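Putative hydantoin racemase (Klebsiella pneumoniae subsp. pneumoniae, PDB 3QVK) probably catalyses the racemisation of D- and L-5-monosubstituted hydantoins, such as the isobutyl and benzyl derivatives, as a member of the HyuE racemase family. Local coordinates at residues 4-9 with 72-77; 115-120 with 180-185. All coordinates share one frame; numbering follows the deposited sequence.

Contact 1 (4-9 with 72-77); sequences IQVINP and GHVIAS. Unlike the reference sequence in segment 72-77: Ser77 (reference Cys). With 2AL (1-(2,5-dioxo-2,5-dihydro-1H-imidazol-4-yl)urea), chain C.
With CG anti to the backbone N (chi1 -173°) and the chain extended beyond it, Gln5 carries its amide out to the His73 ring, whose CG lies anti to its own carbonyl carbon (chi1 -50°). The two side chains stand on one face of a four-stranded parallel sheet of order 2-1-3-4, in which 2-7 and 72-75 are the two inner strands. His73 ND1 donates to Gln5 OE1 over 2.8 Å; the oxygen sits in the ring plane, at the edge, while amide and ring planes are turned 56° apart. A bond from Gln5 NE2 to Gln61 O of helix 48-68 holds the other end of the amide, fixing its rotation.

Four backbone bonds define the parallel pairing. Gln5, Val74 and Ile7 each use both their groups, as the alternation of a parallel pair requires: Ile7 N donates to Val74 O and Ile7 O accepts from Ala76 N, each at 2.7 Å. On the opposite face Val6 and Val74 lie side by side, CG1 to CG1 at 4.0 Å, and Val6 CG1 also reaches Ala76 CB; helices 13-26 and 203-216 cover this apolar layer.

Beyond the strands both chains become loops. Pro9 CG packs on Ile75 CG2 at 3.8 Å and touches the OG of Ser77, a cysteine in the reference sequence, whose CA is 3.4 Å from 2AL O5. Asn8 ND2 bonds to Asn10 OD1 and Thr16 OG1, setting OD1 toward a water. That water gives its hydrogens to Asn8 OD1 (2.7 Å) and Ala76 O (2.8 Å), and accepts from 2AL N7.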
ATOM      1  N   ILE A   4      -5.905 -13.452  34.510  1.00 30.90           N
ATOM      2  CA  ILE A   4      -5.996 -13.440  33.052  1.00 30.36           C
ATOM      3  C   ILE A   4      -6.653 -14.720  32.544  1.00 30.00           C
ATOM      4  O   ILE A   4      -6.164 -15.825  32.797  1.00 29.96           O
ATOM      5  CB  ILE A   4      -4.605 -13.257  32.385  1.00 30.37           C
ATOM      6  CG1 ILE A   4      -3.899 -12.013  32.941  1.00 30.23           C
ATOM      7  CG2 ILE A   4      -4.743 -13.174  30.860  1.00 30.19           C
ATOM      8  CD1 ILE A   4      -2.441 -11.891  32.543  1.00 30.33           C
ATOM      9  N   GLN A   5      -7.765 -14.555  31.833  1.00 29.57           N
ATOM     10  CA  GLN A   5      -8.465 -15.670  31.207  1.00 29.18           C
ATOM     11  C   GLN A   5      -7.847 -15.973  29.844  1.00 28.94           C
ATOM     12  O   GLN A   5      -7.957 -15.175  28.911  1.00 28.86           O
ATOM     13  CB  GLN A   5      -9.956 -15.353  31.056  1.00 29.14           C
ATOM     14  CG  GLN A   5     -10.796 -16.528  30.563  1.00 29.03           C
ATOM     15  CD  GLN A   5     -12.196 -16.126  30.137  1.00 28.73           C
ATOM     16  OE1 GLN A   5     -12.395 -15.091  29.496  1.00 28.79           O
ATOM     17  NE2 GLN A   5     -13.176 -16.952  30.482  1.00 28.42           N
ATOM     18  N   VAL A   6      -7.191 -17.124  29.742  1.00 28.69           N
ATOM     19  CA  VAL A   6      -6.608 -17.563  28.479  1.00 28.52           C
ATOM     20  C   VAL A   6      -7.564 -18.547  27.807  1.00 28.48           C
ATOM     21  O   VAL A   6      -7.760 -19.671  28.279  1.00 28.38           O
ATOM     22  CB  VAL A   6      -5.204 -18.189  28.667  1.00 28.46           C
ATOM     23  CG1 VAL A   6      -4.595 -18.548  27.322  1.00 28.44           C
ATOM     24  CG2 VAL A   6      -4.282 -17.228  29.418  1.00 28.38           C
ATOM     25  N   ILE A   7      -8.165 -18.101  26.707  1.00 28.37           N
ATOM     26  CA  ILE A   7      -9.188 -18.876  26.014  1.00 28.37           C
ATOM     27  C   ILE A   7      -8.608 -19.614  24.816  1.00 28.41           C
ATOM     28  O   ILE A   7      -8.153 -18.994  23.854  1.00 28.29           O
ATOM     29  CB  ILE A   7     -10.367 -17.984  25.537  1.00 28.39           C
ATOM     30  CG1 ILE A   7     -10.925 -17.150  26.694  1.00 28.29           C
ATOM     31  CG2 ILE A   7     -11.467 -18.838  24.889  1.00 28.29           C
ATOM     32  CD1 ILE A   7     -11.756 -15.967  26.254  1.00 27.87           C
ATOM     33  N   ASN A   8      -8.621 -20.942  24.890  1.00 28.42           N
ATOM     34  CA  ASN A   8      -8.395 -21.773  23.718  1.00 28.52           C
ATOM     35  C   ASN A   8      -9.704 -21.803  22.928  1.00 28.59           C
ATOM     36  O   ASN A   8     -10.707 -22.310  23.428  1.00 28.54           O
ATOM     37  CB  ASN A   8      -7.962 -23.187  24.130  1.00 28.50           C
ATOM     38  CG  ASN A   8      -7.740 -24.112  22.938  1.00 28.62           C
ATOM     39  OD1 ASN A   8      -7.575 -23.663  21.803  1.00 28.56           O
ATOM     40  ND2 ASN A   8      -7.728 -25.415  23.199  1.00 28.16           N
ATOM     41  N   PRO A   9      -9.706 -21.233  21.705  1.00 28.66           N
ATOM     42  CA  PRO A   9     -10.926 -21.121  20.901  1.00 28.83           C
ATOM     43  C   PRO A   9     -11.451 -22.458  20.379  1.00 29.01           C
ATOM     44  O   PRO A   9     -12.626 -22.549  20.015  1.00 28.95           O
ATOM     45  CB  PRO A   9     -10.494 -20.228  19.730  1.00 28.76           C
ATOM     46  CG  PRO A   9      -9.269 -19.531  20.216  1.00 28.63           C
ATOM     47  CD  PRO A   9      -8.578 -20.553  21.050  1.00 28.64           C
ATOM     48  N   GLY A  72      -8.141  -9.362  32.226  1.00 28.30           N
ATOM     49  CA  GLY A  72      -7.891  -9.397  30.788  1.00 27.76           C
ATOM     50  C   GLY A  72      -8.113 -10.762  30.164  1.00 27.38           C
ATOM     51  O   GLY A  72      -8.341 -11.749  30.867  1.00 27.23           O
ATOM     52  N   HIS A  73      -8.039 -10.808  28.836  1.00 27.01           N
ATOM     53  CA  HIS A  73      -8.329 -12.023  28.079  1.00 26.59           C
ATOM     54  C   HIS A  73      -7.284 -12.280  26.999  1.00 26.41           C
ATOM     55  O   HIS A  73      -6.711 -11.342  26.435  1.00 26.40           O
ATOM     56  CB  HIS A  73      -9.709 -11.932  27.420  1.00 26.56           C
ATOM     57  CG  HIS A  73     -10.809 -11.532  28.353  1.00 26.29           C
ATOM     58  ND1 HIS A  73     -11.638 -12.449  28.961  1.00 25.85           N
ATOM     59  CD2 HIS A  73     -11.228 -10.313  28.767  1.00 26.08           C
ATOM     60  CE1 HIS A  73     -12.519 -11.813  29.713  1.00 25.88           C
ATOM     61  NE2 HIS A  73     -12.289 -10.516  29.616  1.00 26.01           N
ATOM     62  N   VAL A  74      -7.049 -13.559  26.718  1.00 26.04           N
ATOM     63  CA  VAL A  74      -6.177 -13.984  25.626  1.00 25.75           C
ATOM     64  C   VAL A  74      -6.937 -14.945  24.705  1.00 25.62           C
ATOM     65  O   VAL A  74      -7.566 -15.899  25.174  1.00 25.51           O
ATOM     66  CB  VAL A  74      -4.879 -14.653  26.155  1.00 25.79           C
ATOM     67  CG1 VAL A  74      -4.092 -15.301  25.023  1.00 25.53           C
ATOM     68  CG2 VAL A  74      -4.005 -13.637  26.887  1.00 25.64           C
ATOM     69  N   ILE A  75      -6.885 -14.680  23.401  1.00 25.38           N
ATOM     70  CA  ILE A  75      -7.460 -15.585  22.405  1.00 25.26           C
ATOM     71  C   ILE A  75      -6.343 -16.460  21.832  1.00 25.31           C
ATOM     72  O   ILE A  75      -5.499 -15.990  21.063  1.00 25.10           O
ATOM     73  CB  ILE A  75      -8.230 -14.822  21.302  1.00 25.27           C
ATOM     74  CG1 ILE A  75      -9.379 -14.017  21.923  1.00 25.17           C
ATOM     75  CG2 ILE A  75      -8.763 -15.789  20.244  1.00 25.21           C
ATOM     76  CD1 ILE A  75     -10.104 -13.102  20.957  1.00 25.01           C
ATOM     77  N   ALA A  76      -6.355 -17.735  22.218  1.00 25.30           N
ATOM     78  CA  ALA A  76      -5.201 -18.615  22.037  1.00 25.38           C
ATOM     79  C   ALA A  76      -5.219 -19.539  20.814  1.00 25.47           C
ATOM     80  O   ALA A  76      -4.884 -20.722  20.914  1.00 25.44           O
ATOM     81  CB  ALA A  76      -4.940 -19.413  23.318  1.00 25.39           C
ATOM     82  N   SER A  77      -5.618 -18.996  19.667  1.00 25.55           N
ATOM     83  CA  SER A  77      -5.386 -19.658  18.379  1.00 25.72           C
ATOM     84  C   SER A  77      -4.915 -18.639  17.344  1.00 25.67           C
ATOM     85  O   SER A  77      -5.331 -17.478  17.372  1.00 25.53           O
ATOM     86  CB  SER A  77      -6.619 -20.425  17.894  1.00 25.71           C
ATOM     87  OG  SER A  77      -7.612 -19.558  17.386  1.00 26.28           O
TER
HETATM   88  C4  2AL C 451      -4.851 -22.836  15.008  1.00 40.60           C
HETATM   89  C5  2AL C 451      -4.435 -22.715  16.323  1.00 40.34           C
HETATM   90  O5  2AL C 451      -3.535 -21.984  16.737  1.00 39.97           O
HETATM   91  N7  2AL C 451      -5.179 -23.524  17.071  1.00 40.16           N
HETATM   92  C8  2AL C 451      -6.027 -24.123  16.228  1.00 40.18           C
HETATM   93  O8  2AL C 451      -6.873 -24.948  16.568  1.00 39.82           O
HETATM   94  N9  2AL C 451      -5.844 -23.718  14.969  1.00 40.36           N
HETATM   95  N3  2AL C 451      -4.361 -22.186  13.950  1.00 40.93           N
HETATM   96  C2  2AL C 451      -3.305 -22.621  13.258  1.00 41.26           C
HETATM   97  N1  2AL C 451      -2.709 -23.739  13.665  1.00 41.29           N
HETATM   98  O2  2AL C 451      -2.891 -22.002  12.278  1.00 41.60           O
HETATM   99  O   HOH W   1      -5.773 -23.164  19.826  1.00 31.75           O

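Contact 2 (115-120 with 180-185); sequences VTTLPR and LGSGGM. Unlike the reference sequence in segment 180-185: Ser182 (reference Cys). With 2AL (1-(2,5-dioxo-2,5-dihydro-1H-imidazol-4-yl)urea), chain C.
Val115 and Leu180 pair in parallel with their CA atoms 5.2 Å apart, and Gly181 N donates to Val115 O over 2.7 Å, approaching from above the carbonyl plane, 40° out of it. One residue on, a side chain takes over: Thr116 OG1, set anti to its backbone N (chi1 -170°), donates to Gly181 O at 2.7 Å. Gly181 CA comes within 3.9 Å of Thr116 CB.

These are the inner strands, 112-116 and 177-181, of a second 2-1-3-4 parallel sheet, and the loops that follow their C-terminal ends hold the ligand, as is usual in alpha/beta folds. Gly183 N donates to 2AL O5 at 3.0 Å, nearly straight at 161°. The urea N1 gives a weak bond to Thr117 OG1 and passes 3.5 Å from CB of Ser182, a cysteine in the reference sequence.

Behind this polar layer, Met185 runs extended toward Thr117 on the other loop. Its CE meets Thr117 CG2 obliquely at 3.9 Å, and its SD lies near Val115 O; Val162 of helix 157-172 touches the same methionine. Arg120, farther along the loop, turns to a second subunit, where NH1 and NH2 form salt bridges with Glu231 and Glu88 of that neighbouring chain.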
ATOM      1  N   VAL A 115       5.966 -19.953  10.714  1.00 27.59           N
ATOM      2  CA  VAL A 115       5.877 -21.400  10.531  1.00 27.85           C
ATOM      3  C   VAL A 115       4.584 -21.895  11.178  1.00 28.03           C
ATOM      4  O   VAL A 115       4.444 -21.873  12.403  1.00 28.00           O
ATOM      5  CB  VAL A 115       7.106 -22.142  11.117  1.00 27.85           C
ATOM      6  CG1 VAL A 115       6.973 -23.652  10.920  1.00 27.93           C
ATOM      7  CG2 VAL A 115       8.396 -21.640  10.477  1.00 27.81           C
ATOM      8  N   THR A 116       3.640 -22.326  10.344  1.00 28.35           N
ATOM      9  CA  THR A 116       2.323 -22.765  10.811  1.00 28.60           C
ATOM     10  C   THR A 116       2.012 -24.217  10.405  1.00 28.79           C
ATOM     11  O   THR A 116       2.892 -24.930   9.914  1.00 28.80           O
ATOM     12  CB  THR A 116       1.200 -21.773  10.379  1.00 28.60           C
ATOM     13  OG1 THR A 116      -0.025 -22.103  11.044  1.00 28.89           O
ATOM     14  CG2 THR A 116       0.986 -21.784   8.867  1.00 28.60           C
ATOM     15  N   THR A 117       0.766 -24.640  10.610  1.00 28.99           N
ATOM     16  CA  THR A 117       0.368 -26.044  10.464  1.00 29.19           C
ATOM     17  C   THR A 117      -0.010 -26.441   9.032  1.00 29.15           C
ATOM     18  O   THR A 117       0.787 -27.065   8.327  1.00 29.33           O
ATOM     19  CB  THR A 117      -0.790 -26.402  11.430  1.00 29.24           C
ATOM     20  OG1 THR A 117      -1.902 -25.528  11.188  1.00 29.65           O
ATOM     21  CG2 THR A 117      -0.348 -26.256  12.881  1.00 29.38           C
ATOM     22  N   LEU A 118      -1.224 -26.084   8.615  1.00 29.08           N
ATOM     23  CA  LEU A 118      -1.752 -26.477   7.306  1.00 28.92           C
ATOM     24  C   LEU A 118      -1.626 -25.368   6.263  1.00 28.74           C
ATOM     25  O   LEU A 118      -1.713 -24.186   6.609  1.00 28.77           O
ATOM     26  CB  LEU A 118      -3.220 -26.906   7.425  1.00 28.97           C
ATOM     27  CG  LEU A 118      -3.553 -28.302   7.957  1.00 29.21           C
ATOM     28  CD1 LEU A 118      -5.057 -28.444   8.109  1.00 29.49           C
ATOM     29  CD2 LEU A 118      -3.007 -29.405   7.054  1.00 29.31           C
ATOM     30  N   PRO A 119      -1.417 -25.745   4.985  1.00 28.56           N
ATOM     31  CA  PRO A 119      -1.373 -24.789   3.874  1.00 28.38           C
ATOM     32  C   PRO A 119      -2.608 -23.889   3.772  1.00 28.16           C
ATOM     33  O   PRO A 119      -2.477 -22.714   3.431  1.00 28.16           O
ATOM     34  CB  PRO A 119      -1.275 -25.692   2.643  1.00 28.39           C
ATOM     35  CG  PRO A 119      -0.562 -26.892   3.130  1.00 28.51           C
ATOM     36  CD  PRO A 119      -1.044 -27.103   4.540  1.00 28.59           C
ATOM     37  N   ARG A 120      -3.788 -24.429   4.074  1.00 27.89           N
ATOM     38  CA  ARG A 120      -5.036 -23.665   3.953  1.00 27.65           C
ATOM     39  C   ARG A 120      -5.224 -22.587   5.032  1.00 27.51           C
ATOM     40  O   ARG A 120      -6.117 -21.744   4.918  1.00 27.41           O
ATOM     41  CB  ARG A 120      -6.254 -24.597   3.882  1.00 27.62           C
ATOM     42  CG  ARG A 120      -6.610 -25.321   5.178  1.00 27.48           C
ATOM     43  CD  ARG A 120      -7.900 -26.121   5.020  1.00 27.15           C
ATOM     44  NE  ARG A 120      -9.015 -25.287   4.570  1.00 26.91           N
ATOM     45  CZ  ARG A 120     -10.210 -25.748   4.202  1.00 27.01           C
ATOM     46  NH1 ARG A 120     -10.472 -27.048   4.228  1.00 26.88           N
ATOM     47  NH2 ARG A 120     -11.148 -24.900   3.805  1.00 26.89           N
ATOM     48  N   LEU A 180       5.883 -18.643  15.554  1.00 30.43           N
ATOM     49  CA  LEU A 180       5.207 -19.939  15.516  1.00 30.94           C
ATOM     50  C   LEU A 180       3.708 -19.737  15.307  1.00 31.25           C
ATOM     51  O   LEU A 180       3.056 -19.020  16.067  1.00 31.28           O
ATOM     52  CB  LEU A 180       5.492 -20.749  16.785  1.00 30.97           C
ATOM     53  CG  LEU A 180       6.955 -21.103  17.088  1.00 31.11           C
ATOM     54  CD1 LEU A 180       7.068 -21.809  18.430  1.00 31.48           C
ATOM     55  CD2 LEU A 180       7.585 -21.950  15.986  1.00 31.19           C
ATOM     56  N   GLY A 181       3.179 -20.372  14.264  1.00 31.69           N
ATOM     57  CA  GLY A 181       1.812 -20.129  13.813  1.00 32.28           C
ATOM     58  C   GLY A 181       0.743 -21.052  14.365  1.00 32.76           C
ATOM     59  O   GLY A 181      -0.202 -21.402  13.654  1.00 32.75           O
ATOM     60  N   SER A 182       0.884 -21.441  15.632  1.00 33.21           N
ATOM     61  CA  SER A 182      -0.107 -22.284  16.303  1.00 33.75           C
ATOM     62  C   SER A 182       0.016 -22.203  17.822  1.00 34.10           C
ATOM     63  O   SER A 182       1.110 -22.012  18.357  1.00 34.20           O
ATOM     64  CB  SER A 182       0.021 -23.744  15.852  1.00 33.72           C
ATOM     65  OG  SER A 182      -1.047 -24.529  16.356  1.00 33.73           O
ATOM     66  N   GLY A 183      -1.115 -22.357  18.506  1.00 34.55           N
ATOM     67  CA  GLY A 183      -1.144 -22.424  19.964  1.00 35.09           C
ATOM     68  C   GLY A 183      -0.557 -23.718  20.502  1.00 35.51           C
ATOM     69  O   GLY A 183      -0.190 -23.799  21.675  1.00 35.52           O
ATOM     70  N   GLY A 184      -0.470 -24.730  19.639  1.00 35.92           N
ATOM     71  CA  GLY A 184       0.100 -26.028  19.999  1.00 36.45           C
ATOM     72  C   GLY A 184       1.619 -26.045  20.037  1.00 36.82           C
ATOM     73  O   GLY A 184       2.219 -26.927  20.655  1.00 36.82           O
ATOM     74  N   MET A 185       2.238 -25.070  19.373  1.00 37.16           N
ATOM     75  CA  MET A 185       3.698 -24.940  19.335  1.00 37.49           C
ATOM     76  C   MET A 185       4.226 -24.121  20.515  1.00 37.63           C
ATOM     77  O   MET A 185       5.428 -23.855  20.607  1.00 37.67           O
ATOM     78  CB  MET A 185       4.141 -24.290  18.019  1.00 37.51           C
ATOM     79  CG  MET A 185       3.732 -25.047  16.770  1.00 37.71           C
ATOM     80  SD  MET A 185       4.145 -24.160  15.258  1.00 38.33           S
ATOM     81  CE  MET A 185       3.168 -25.066  14.060  1.00 38.31           C
TER
HETATM   82  C4  2AL C 451      -4.851 -22.836  15.008  1.00 40.60           C
HETATM   83  C5  2AL C 451      -4.435 -22.715  16.323  1.00 40.34           C
HETATM   84  O5  2AL C 451      -3.535 -21.984  16.737  1.00 39.97           O
HETATM   85  N7  2AL C 451      -5.179 -23.524  17.071  1.00 40.16           N
HETATM   86  C8  2AL C 451      -6.027 -24.123  16.228  1.00 40.18           C
HETATM   87  O8  2AL C 451      -6.873 -24.948  16.568  1.00 39.82           O
HETATM   88  N9  2AL C 451      -5.844 -23.718  14.969  1.00 40.36           N
HETATM   89  N3  2AL C 451      -4.361 -22.186  13.950  1.00 40.93           N
HETATM   90  C2  2AL C 451      -3.305 -22.621  13.258  1.00 41.26           C
HETATM   91  N1  2AL C 451      -2.709 -23.739  13.665  1.00 41.29           N
HETATM   92  O2  2AL C 451      -2.891 -22.002  12.278  1.00 41.60           O

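How the contacts relate
Contact 1 closes before contact 2 opens, and each joins the two inner strands of a separate four-stranded parallel sheet, 2-7 with 72-75 and 112-116 with 177-181. The matching 2-1-3-4 orders make the two halves of this racemase topological copies. Their centres lie about 17 Å apart and their nearest atoms about 4 Å, without touching; 2AL bridges them, meeting loops at the C-terminal ends of both strand pairs. Ser77 comes from contact 1 and Ser182 from contact 2, each replacing a reference cysteine, consistent with the paired cysteines of two-base racemases. Asn10, Ile45 and Phe78 add further ligand bonds.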